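Local coordinates for putative short-chain dehydrogenase/reductase (Burkholderia xenovorans, PDB 5K9Z), which probably acts as a short-chain dehydrogenase/reductase, an oxidoreductase that works on CH-OH groups with NAD or NADP as acceptor, at residues C[43-48]-C[65-70]; C[86-91]-C[136-141]; C[118-123]-C[163-168]; C[183-188]-C[242-247]. All blocks are in the same frame, centred on the assembly; numbering follows the deposited sequence.

Contact 1. Residues C[43-48]-C[65-70]; sequences VLADVD and AYTDVS
Val47 packs against Tyr66, Thr67 and Asp68, and loses more surface to the other segment than any other residue here. Its CA stands over one face of the Tyr66 ring, 4.1 Å from the centroid and 25° off the normal, a CH-pi contact. Asp46 O also lies over that face. Val47 CB faces the phenol end, 3.7 Å from Tyr66 OH. Its CG1 branch is set anti to the carbonyl carbon (chi1 -62°) and continues past the ring, to 3.4 Å from Thr67 O. It also meets CB of Asp68.

Two backbone bonds join the segments: Ala65 N to Leu44 O at 2.8 Å and Thr67 N to Asp46 O at 2.9 Å. They tie strand 41-46 to strand 63-66 and the residues just after it, in a beta-alpha-beta unit whose connecting helix is 49-58. This is the Rossmann-type fold of the family, and 63-66 is an outermost strand of the sheet. In NAD-dependent relatives an acidic residue near the end of the second strand, where Asp46 lies here, commonly meets the adenosine ribose.

Ala65 turns its methyl to the same side as Val43, and Ala65 CB lies 4.0 Å from Val43 CG1. Thr67 fills the next place, with OG1 3.4 Å from Ala45 CB. That hydroxyl donates to Ala65 O at 2.8 Å, from above its carbonyl plane. Helix 72-86 packs on this side, with Ala82 against Val43 and Ala78 against Thr67.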
# COMPACT_ATOMS: atom_id res chain seq x y z
N VAL C 43 -17.92 27.09 -8.38
CA VAL C 43 -18.32 26.86 -9.76
C VAL C 43 -18.56 25.36 -9.89
O VAL C 43 -17.65 24.56 -9.63
CB VAL C 43 -17.25 27.34 -10.75
CG1 VAL C 43 -17.65 26.95 -12.18
CG2 VAL C 43 -17.07 28.86 -10.66
N LEU C 44 -19.79 24.99 -10.23
CA LEU C 44 -20.19 23.60 -10.37
C LEU C 44 -20.03 23.15 -11.81
O LEU C 44 -20.70 23.68 -12.71
CB LEU C 44 -21.64 23.42 -9.93
CG LEU C 44 -21.92 23.43 -8.42
CD1 LEU C 44 -21.90 24.83 -7.87
CD2 LEU C 44 -23.26 22.80 -8.23
N ALA C 45 -19.19 22.15 -12.04
CA ALA C 45 -18.93 21.67 -13.39
C ALA C 45 -19.48 20.26 -13.53
O ALA C 45 -19.22 19.41 -12.67
CB ALA C 45 -17.44 21.69 -13.73
N ASP C 46 -20.26 20.04 -14.59
CA ASP C 46 -20.85 18.73 -14.86
C ASP C 46 -21.47 18.79 -16.25
O ASP C 46 -21.61 19.86 -16.85
CB ASP C 46 -21.89 18.36 -13.80
CG ASP C 46 -22.00 16.85 -13.58
OD1 ASP C 46 -21.98 16.10 -14.56
OD2 ASP C 46 -22.09 16.42 -12.41
N VAL C 47 -21.84 17.61 -16.75
CA VAL C 47 -22.60 17.51 -17.99
C VAL C 47 -24.10 17.40 -17.73
O VAL C 47 -24.88 17.42 -18.69
CB VAL C 47 -22.12 16.31 -18.84
CG1 VAL C 47 -20.68 16.49 -19.23
CG2 VAL C 47 -22.28 15.00 -18.05
N ASP C 48 -24.51 17.29 -16.48
CA ASP C 48 -25.93 17.20 -16.12
C ASP C 48 -26.44 18.62 -15.87
O ASP C 48 -26.34 19.14 -14.75
CB ASP C 48 -26.13 16.30 -14.91
CG ASP C 48 -27.60 16.00 -14.62
OD1 ASP C 48 -28.51 16.69 -15.15
OD2 ASP C 48 -27.86 15.05 -13.84
N ALA C 65 -21.31 25.45 -14.74
CA ALA C 65 -20.56 25.58 -15.99
C ALA C 65 -20.49 24.20 -16.62
O ALA C 65 -19.80 23.32 -16.10
CB ALA C 65 -19.17 26.15 -15.76
N TYR C 66 -21.17 24.04 -17.76
CA TYR C 66 -21.22 22.74 -18.43
C TYR C 66 -19.80 22.28 -18.74
O TYR C 66 -19.02 23.03 -19.35
CB TYR C 66 -22.03 22.83 -19.73
CG TYR C 66 -22.23 21.49 -20.39
CD1 TYR C 66 -21.20 20.88 -21.12
CD2 TYR C 66 -23.45 20.83 -20.31
CE1 TYR C 66 -21.38 19.64 -21.72
CE2 TYR C 66 -23.64 19.58 -20.91
CZ TYR C 66 -22.60 19.00 -21.62
OH TYR C 66 -22.78 17.77 -22.20
N THR C 67 -19.45 21.07 -18.31
CA THR C 67 -18.08 20.59 -18.45
C THR C 67 -18.05 19.08 -18.59
O THR C 67 -18.36 18.38 -17.62
CB THR C 67 -17.22 20.99 -17.26
OG1 THR C 67 -17.34 22.39 -17.02
CG2 THR C 67 -15.76 20.64 -17.54
N ASP C 68 -17.62 18.60 -19.75
CA ASP C 68 -17.23 17.21 -19.94
C ASP C 68 -15.72 17.13 -19.74
O ASP C 68 -14.96 17.56 -20.61
CB ASP C 68 -17.64 16.75 -21.33
CG ASP C 68 -17.27 15.31 -21.63
OD1 ASP C 68 -16.45 14.71 -20.90
OD2 ASP C 68 -17.81 14.79 -22.61
N VAL C 69 -15.28 16.56 -18.61
CA VAL C 69 -13.86 16.58 -18.27
C VAL C 69 -13.02 15.73 -19.21
O VAL C 69 -11.79 15.88 -19.24
CB VAL C 69 -13.58 16.14 -16.81
CG1 VAL C 69 -14.31 17.05 -15.85
CG2 VAL C 69 -13.97 14.68 -16.58
N SER C 70 -13.63 14.89 -20.04
CA SER C 70 -12.81 14.19 -21.03
C SER C 70 -12.36 15.10 -22.16
O SER C 70 -11.51 14.67 -22.96
CB SER C 70 -13.58 12.99 -21.61
OG SER C 70 -14.66 13.42 -22.42

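Contact 2. Residues C[86-91]-C[136-141]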
# COMPACT_ATOMS: atom_id res chain seq x y z
N HIS C 86 -14.76 35.39 -10.70
CA HIS C 86 -14.24 35.66 -9.36
C HIS C 86 -12.80 36.16 -9.32
O HIS C 86 -12.32 36.49 -8.23
CB HIS C 86 -14.38 34.41 -8.48
CG HIS C 86 -15.77 33.84 -8.47
ND1 HIS C 86 -16.83 34.47 -7.84
CD2 HIS C 86 -16.28 32.70 -9.00
CE1 HIS C 86 -17.93 33.75 -8.00
NE2 HIS C 86 -17.63 32.68 -8.70
N GLY C 87 -12.10 36.21 -10.46
CA GLY C 87 -10.76 36.76 -10.51
C GLY C 87 -9.66 35.84 -10.01
O GLY C 87 -8.48 36.19 -10.16
N ARG C 88 -9.99 34.68 -9.45
CA ARG C 88 -8.97 33.78 -8.94
C ARG C 88 -9.56 32.38 -8.88
O ARG C 88 -10.77 32.20 -8.98
CB ARG C 88 -8.47 34.22 -7.55
CG ARG C 88 -9.57 34.25 -6.51
CD ARG C 88 -9.11 34.81 -5.17
NE ARG C 88 -8.02 34.04 -4.57
CZ ARG C 88 -6.74 34.43 -4.54
NH1 ARG C 88 -6.40 35.59 -5.08
NH2 ARG C 88 -5.82 33.67 -3.99
N LEU C 89 -8.68 31.39 -8.71
CA LEU C 89 -9.07 30.01 -8.43
C LEU C 89 -8.21 29.49 -7.28
O LEU C 89 -6.98 29.47 -7.38
CB LEU C 89 -8.90 29.11 -9.65
CG LEU C 89 -9.32 27.66 -9.44
CD1 LEU C 89 -10.81 27.56 -9.09
CD2 LEU C 89 -9.00 26.83 -10.67
N ASP C 90 -8.85 29.11 -6.18
CA ASP C 90 -8.11 28.66 -5.00
C ASP C 90 -8.07 27.15 -4.85
O ASP C 90 -7.10 26.62 -4.31
CB ASP C 90 -8.70 29.27 -3.75
CG ASP C 90 -8.59 30.77 -3.75
OD1 ASP C 90 -7.45 31.26 -3.70
OD2 ASP C 90 -9.64 31.46 -3.78
N CYS C 91 -9.12 26.46 -5.29
CA CYS C 91 -9.22 25.03 -5.08
C CYS C 91 -9.85 24.40 -6.32
O CYS C 91 -10.86 24.89 -6.82
CB CYS C 91 -10.06 24.71 -3.83
SG CYS C 91 -10.25 22.94 -3.56
N VAL C 136 -0.29 28.96 -10.31
CA VAL C 136 1.11 29.35 -10.16
C VAL C 136 1.25 30.87 -10.27
O VAL C 136 2.16 31.45 -9.68
CB VAL C 136 2.04 28.63 -11.17
CG1 VAL C 136 2.01 27.12 -10.94
CG2 VAL C 136 1.70 28.99 -12.59
N LYS C 137 0.33 31.53 -10.98
CA LYS C 137 0.33 32.99 -11.00
C LYS C 137 -0.01 33.57 -9.63
O LYS C 137 0.59 34.56 -9.21
CB LYS C 137 -0.65 33.51 -12.05
CG LYS C 137 -0.30 33.17 -13.49
CD LYS C 137 -1.34 33.74 -14.45
CE LYS C 137 -1.04 33.40 -15.91
NZ LYS C 137 0.04 34.26 -16.46
N GLN C 138 -0.97 32.96 -8.93
CA GLN C 138 -1.32 33.40 -7.57
C GLN C 138 -0.20 33.14 -6.57
O GLN C 138 -0.11 33.84 -5.56
CB GLN C 138 -2.59 32.67 -7.10
CG GLN C 138 -3.88 33.12 -7.78
CD GLN C 138 -4.97 32.05 -7.79
OE1 GLN C 138 -5.93 32.15 -8.56
NE2 GLN C 138 -4.82 31.02 -6.94
N GLY C 139 0.62 32.12 -6.80
CA GLY C 139 1.52 31.66 -5.76
C GLY C 139 0.84 30.86 -4.67
O GLY C 139 1.38 30.73 -3.58
N SER C 140 -0.37 30.34 -4.93
CA SER C 140 -1.09 29.56 -3.94
C SER C 140 -2.22 28.82 -4.65
O SER C 140 -2.63 29.19 -5.75
CB SER C 140 -1.67 30.42 -2.82
OG SER C 140 -2.71 31.24 -3.33
N GLY C 141 -2.71 27.79 -4.00
CA GLY C 141 -3.82 27.02 -4.53
C GLY C 141 -3.69 25.57 -4.15
O GLY C 141 -2.62 25.07 -3.80
O HOH W 1 -2.50 34.38 -3.39
O HOH W 2 -4.91 30.00 -3.46
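The side-chain amide of Gln138 overlaps one face of the Arg88 guanidinium, with the two planes 23° apart. Its CD sits toward the rim of that face, and OE1 comes to 3.4 Å from Arg88 CB. The same amide grips the backbone of Leu89 at two points. Leu89 N donates to Gln138 OE1 at 2.9 Å in a nearly straight bond (168°). Gln138 NE2 donates to Leu89 O at 2.7 Å; the acceptor is in the amide plane, but the donor stands above the carbonyl plane. Both bonds together fix the rotation of the amide.

Arg88 is held in turn by Asp90, which it grips side-on through NE and NH2; Arg88 NH2 to Asp90 OD1 is 2.9 Å. Asp90 OD2 also takes Val17 N. A water donates to Gln138 O at 3.3 Å, meets Ser140 OG and bonds only weakly to Arg88 NH2.

Gly139, with positive phi, ends helix 110-138 just before strand 141-146, as Gly87 ends helix 72-86 before strand 91-94. Two such helix-to-strand turns side by side belong to the Rossmann-type fold, at the N-terminal ends of its parallel strands.

Contact 3. Residues C[118-123]-C[163-168]; sequences GVLLDG and SAKHAV
The methyl of Ala164 is the bump at the middle of this helix pair, and it fits against the base of Leu120, CB to CB at 3.7 Å. The two helical segments run nearly the same way, 17° apart, with their axes 8.6 Å from each other at closest approach. Small alanines on one helix make room for the leucines of the other.

One turn further along helix 159-179 an alanine again meets a leucine, now Leu121. Leu121 has CG anti to its backbone N (chi1 173°), which sends its fork over the second helix. The methyl of Ala167 enters that fork, with Ala167 CB 3.6 Å from Leu121 CD1 and 3.7 Å from CD2. Beside it, Val168 turns CG2 onto the backbone, only 3.1 Å from Leu120 O, so the packing is tight there.

Leu120 O also accepts from a water at 2.7 Å, and this water accepts from Lys165 NZ at 3.0 Å. The CB of Lys165 leaves its helix away from the partner, but the bend at chi2 (-67°) brings the amine back beside Leu120 CD2. Lys165 appears to be the lysine of the Tyr-X-X-X-Lys motif. In many classical relatives a similar water joins that lysine to a carbonyl of the helix that corresponds to 110-138, as part of a proposed proton relay. A wider pi-type turn at 118-122 lies at the same place.

Around the pair, Phe98 touches Leu120, while Leu117 and Val124 of helix 110-138 extend the seam against Ala164 and Val168. Lys165 NZ is also hydrogen-bonded to Val146 O, at the end of strand 141-146.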
# COMPACT_ATOMS: atom_id res chain seq x y z
N GLY C 118 -10.35 8.31 -20.51
CA GLY C 118 -10.59 9.70 -20.90
C GLY C 118 -11.23 10.50 -19.78
O GLY C 118 -10.83 11.64 -19.51
N VAL C 119 -12.18 9.89 -19.08
CA VAL C 119 -12.85 10.54 -17.96
C VAL C 119 -11.98 10.47 -16.69
O VAL C 119 -11.76 11.47 -16.00
CB VAL C 119 -14.23 9.90 -17.72
CG1 VAL C 119 -14.89 10.52 -16.51
CG2 VAL C 119 -15.15 9.99 -18.98
N LEU C 120 -11.52 9.27 -16.34
CA LEU C 120 -10.94 9.06 -15.02
C LEU C 120 -9.49 9.48 -14.91
O LEU C 120 -9.01 9.72 -13.80
CB LEU C 120 -11.10 7.59 -14.59
CG LEU C 120 -12.55 7.13 -14.40
CD1 LEU C 120 -12.66 5.67 -13.95
CD2 LEU C 120 -13.30 8.03 -13.43
N LEU C 121 -8.77 9.53 -16.03
CA LEU C 121 -7.35 9.90 -16.02
C LEU C 121 -7.09 11.16 -16.83
O LEU C 121 -6.54 12.12 -16.29
CB LEU C 121 -6.49 8.73 -16.54
CG LEU C 121 -5.00 9.04 -16.74
CD1 LEU C 121 -4.37 9.60 -15.47
CD2 LEU C 121 -4.25 7.78 -17.20
N ASP C 122 -7.47 11.18 -18.12
CA ASP C 122 -7.21 12.38 -18.92
C ASP C 122 -7.86 13.59 -18.29
O ASP C 122 -7.25 14.67 -18.22
CB ASP C 122 -7.74 12.19 -20.35
CG ASP C 122 -7.06 11.07 -21.10
OD1 ASP C 122 -5.97 10.62 -20.70
OD2 ASP C 122 -7.67 10.58 -22.08
N GLY C 123 -9.10 13.42 -17.80
CA GLY C 123 -9.80 14.53 -17.17
C GLY C 123 -9.06 15.09 -15.97
O GLY C 123 -9.11 16.30 -15.69
N SER C 163 -6.58 0.85 -13.02
CA SER C 163 -5.39 1.43 -13.64
C SER C 163 -5.47 2.96 -13.63
O SER C 163 -4.48 3.64 -13.30
CB SER C 163 -5.27 0.89 -15.06
OG SER C 163 -4.09 1.32 -15.69
N ALA C 164 -6.62 3.50 -14.01
CA ALA C 164 -6.82 4.95 -14.02
C ALA C 164 -6.60 5.55 -12.63
O ALA C 164 -5.95 6.59 -12.49
CB ALA C 164 -8.23 5.28 -14.51
N LYS C 165 -7.14 4.91 -11.60
CA LYS C 165 -7.04 5.49 -10.26
C LYS C 165 -5.61 5.42 -9.74
O LYS C 165 -5.17 6.34 -9.03
CB LYS C 165 -8.01 4.77 -9.31
CG LYS C 165 -9.48 5.00 -9.66
CD LYS C 165 -9.91 6.46 -9.44
CE LYS C 165 -11.39 6.67 -9.78
NZ LYS C 165 -11.83 8.08 -9.56
N HIS C 166 -4.87 4.34 -10.06
CA HIS C 166 -3.44 4.29 -9.77
C HIS C 166 -2.71 5.42 -10.49
O HIS C 166 -1.82 6.06 -9.91
CB HIS C 166 -2.83 2.94 -10.17
CG HIS C 166 -2.96 1.86 -9.14
ND1 HIS C 166 -4.14 1.21 -8.87
CD2 HIS C 166 -2.03 1.29 -8.33
CE1 HIS C 166 -3.95 0.30 -7.93
NE2 HIS C 166 -2.67 0.31 -7.60
N ALA C 167 -3.06 5.66 -11.75
CA ALA C 167 -2.44 6.73 -12.52
C ALA C 167 -2.72 8.10 -11.92
O ALA C 167 -1.85 8.99 -11.93
CB ALA C 167 -2.91 6.65 -13.98
N VAL C 168 -3.94 8.31 -11.40
CA VAL C 168 -4.31 9.57 -10.75
C VAL C 168 -3.45 9.81 -9.51
O VAL C 168 -3.01 10.94 -9.25
CB VAL C 168 -5.81 9.55 -10.39
CG1 VAL C 168 -6.16 10.66 -9.42
CG2 VAL C 168 -6.70 9.65 -11.67
O HOH W 3 -10.34 9.76 -11.49

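Contact 4. Residues C[183-188]-C[242-247]; sequences GVRVNA and HVNAHT
The edge of the parallel Rossmann-type sheet is built here, where strand 184-191 receives the chain that leads into 247-250, the outermost strand on this side within the chain. Regular parallel pairing is reached at Ala188 and Thr247, and Ala188 N bonds to His246 O at 2.9 Å. Before that point, asparagine side chains take over much of the pairing.

Asn187 does this from the strand. Its CG lies anti to the carbonyl carbon (chi1 -70°), and the amide swings out to the loop. Asn187 OD1 accepts from His246 N at 2.8 Å, in the carbonyl plane and on a lone pair. Asn187 ND2 donates to Val243 O at 2.9 Å from above that carbonyl plane. Val243 O has a second donor, Arg185 NH1, at 3.1 Å; this bond lies in the carbonyl plane and meets the guanidinium at its edge. The other end of that guanidinium is also held, since Arg185 NH2 donates to Leu235 O of helix 225-236. Two side chains of the strand thus secure one loop carbonyl.

Ala245 has positive phi (61°), so the loop does not follow the strand smoothly. Ala245 N still reaches Val186 O, at 2.7 Å. The backbone N of Val186 is taken by Asn244: CG is anti to the backbone N of Asn244 (chi1 -161°), and Asn244 OD1 accepts from Val186 N at 2.9 Å, nearly along the C=O axis. The same OD1 rests against CA and CB of Arg185. Asn244 ND2 donates to a water at 3.0 Å, and that water donates to Val184 O.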
# COMPACT_ATOMS: atom_id res chain seq x y z
N GLY C 183 4.21 27.12 -4.62
CA GLY C 183 3.19 27.41 -3.65
C GLY C 183 1.87 26.68 -3.84
O GLY C 183 0.89 27.02 -3.16
N VAL C 184 1.80 25.69 -4.74
CA VAL C 184 0.55 25.03 -5.09
C VAL C 184 0.62 23.59 -4.62
O VAL C 184 1.56 22.86 -4.96
CB VAL C 184 0.27 25.10 -6.61
CG1 VAL C 184 -1.04 24.39 -6.95
CG2 VAL C 184 0.23 26.55 -7.08
N ARG C 185 -0.39 23.17 -3.86
CA ARG C 185 -0.44 21.81 -3.32
C ARG C 185 -1.31 20.93 -4.21
O ARG C 185 -2.24 21.41 -4.86
CB ARG C 185 -1.00 21.79 -1.90
CG ARG C 185 -0.12 22.47 -0.86
CD ARG C 185 -0.69 22.24 0.54
NE ARG C 185 -1.95 22.93 0.72
CZ ARG C 185 -3.11 22.34 0.96
NH1 ARG C 185 -3.18 21.01 1.06
NH2 ARG C 185 -4.20 23.08 1.10
N VAL C 186 -0.96 19.64 -4.25
CA VAL C 186 -1.72 18.64 -5.01
C VAL C 186 -1.91 17.42 -4.12
O VAL C 186 -0.93 16.84 -3.64
CB VAL C 186 -1.03 18.23 -6.32
CG1 VAL C 186 -1.99 17.39 -7.21
CG2 VAL C 186 -0.47 19.46 -7.10
N ASN C 187 -3.16 17.01 -3.92
CA ASN C 187 -3.49 15.89 -3.04
C ASN C 187 -4.63 15.08 -3.66
O ASN C 187 -5.24 15.48 -4.66
CB ASN C 187 -3.89 16.35 -1.64
CG ASN C 187 -2.72 16.92 -0.86
OD1 ASN C 187 -1.82 16.19 -0.44
ND2 ASN C 187 -2.74 18.23 -0.63
N ALA C 188 -4.91 13.94 -3.05
CA ALA C 188 -6.00 13.09 -3.51
C ALA C 188 -6.74 12.53 -2.30
O ALA C 188 -6.19 12.46 -1.20
CB ALA C 188 -5.48 11.96 -4.39
N HIS C 242 0.68 21.86 4.91
CA HIS C 242 1.84 21.02 4.66
C HIS C 242 1.49 19.58 4.36
O HIS C 242 2.38 18.72 4.31
CB HIS C 242 2.82 21.12 5.83
CG HIS C 242 3.49 22.45 5.91
ND1 HIS C 242 3.05 23.45 6.74
CD2 HIS C 242 4.50 22.98 5.19
CE1 HIS C 242 3.79 24.53 6.57
NE2 HIS C 242 4.68 24.27 5.63
N VAL C 243 0.20 19.28 4.13
CA VAL C 243 -0.21 18.00 3.55
C VAL C 243 -0.14 18.16 2.04
O VAL C 243 -0.86 18.99 1.46
CB VAL C 243 -1.61 17.59 4.03
CG1 VAL C 243 -2.03 16.23 3.42
CG2 VAL C 243 -1.66 17.54 5.57
N ASN C 244 0.74 17.39 1.40
CA ASN C 244 1.00 17.55 -0.01
C ASN C 244 1.33 16.19 -0.61
O ASN C 244 2.01 15.38 0.03
CB ASN C 244 2.17 18.53 -0.27
CG ASN C 244 2.15 19.07 -1.70
OD1 ASN C 244 1.08 19.19 -2.28
ND2 ASN C 244 3.32 19.36 -2.27
N ALA C 245 0.84 15.95 -1.83
CA ALA C 245 1.02 14.69 -2.55
C ALA C 245 0.41 13.50 -1.82
O ALA C 245 0.71 12.35 -2.16
CB ALA C 245 2.50 14.41 -2.82
N HIS C 246 -0.45 13.74 -0.86
CA HIS C 246 -0.94 12.68 0.01
C HIS C 246 -2.22 12.07 -0.56
O HIS C 246 -2.99 12.75 -1.23
CB HIS C 246 -1.21 13.20 1.42
CG HIS C 246 -1.69 12.15 2.39
ND1 HIS C 246 -0.97 11.01 2.66
CD2 HIS C 246 -2.81 12.07 3.14
CE1 HIS C 246 -1.62 10.27 3.55
NE2 HIS C 246 -2.74 10.90 3.86
N THR C 247 -2.43 10.80 -0.28
CA THR C 247 -3.69 10.14 -0.62
C THR C 247 -4.42 9.87 0.68
O THR C 247 -4.07 8.95 1.43
CB THR C 247 -3.47 8.86 -1.42
OG1 THR C 247 -2.81 9.19 -2.64
CG2 THR C 247 -4.83 8.18 -1.75
O HOH W 4 2.70 20.56 -4.95

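How the contacts relate
Contacts 1 and 4 lie toward the two edges of one parallel sheet, with centres about 24 Å apart. Contact 2 lies nearer contact 4, about 15 Å between centres, and Gly141 O probably accepts a hydrogen bond from Arg185 N at 2.9 Å. Contacts 2 and 3 share helix 110-138 but use different parts of it; the centres of the two contacts are about 24 Å apart. Contact 3 holds Lys165 and its water, so it lies at the probable active site. Contact 1 touches contact 3 through Val69 and Ser70, which pack on segment 118-123; Ser70 CB is 3.7 Å from Gly118 O. The centres of contacts 1 and 3 are about 17 Å apart.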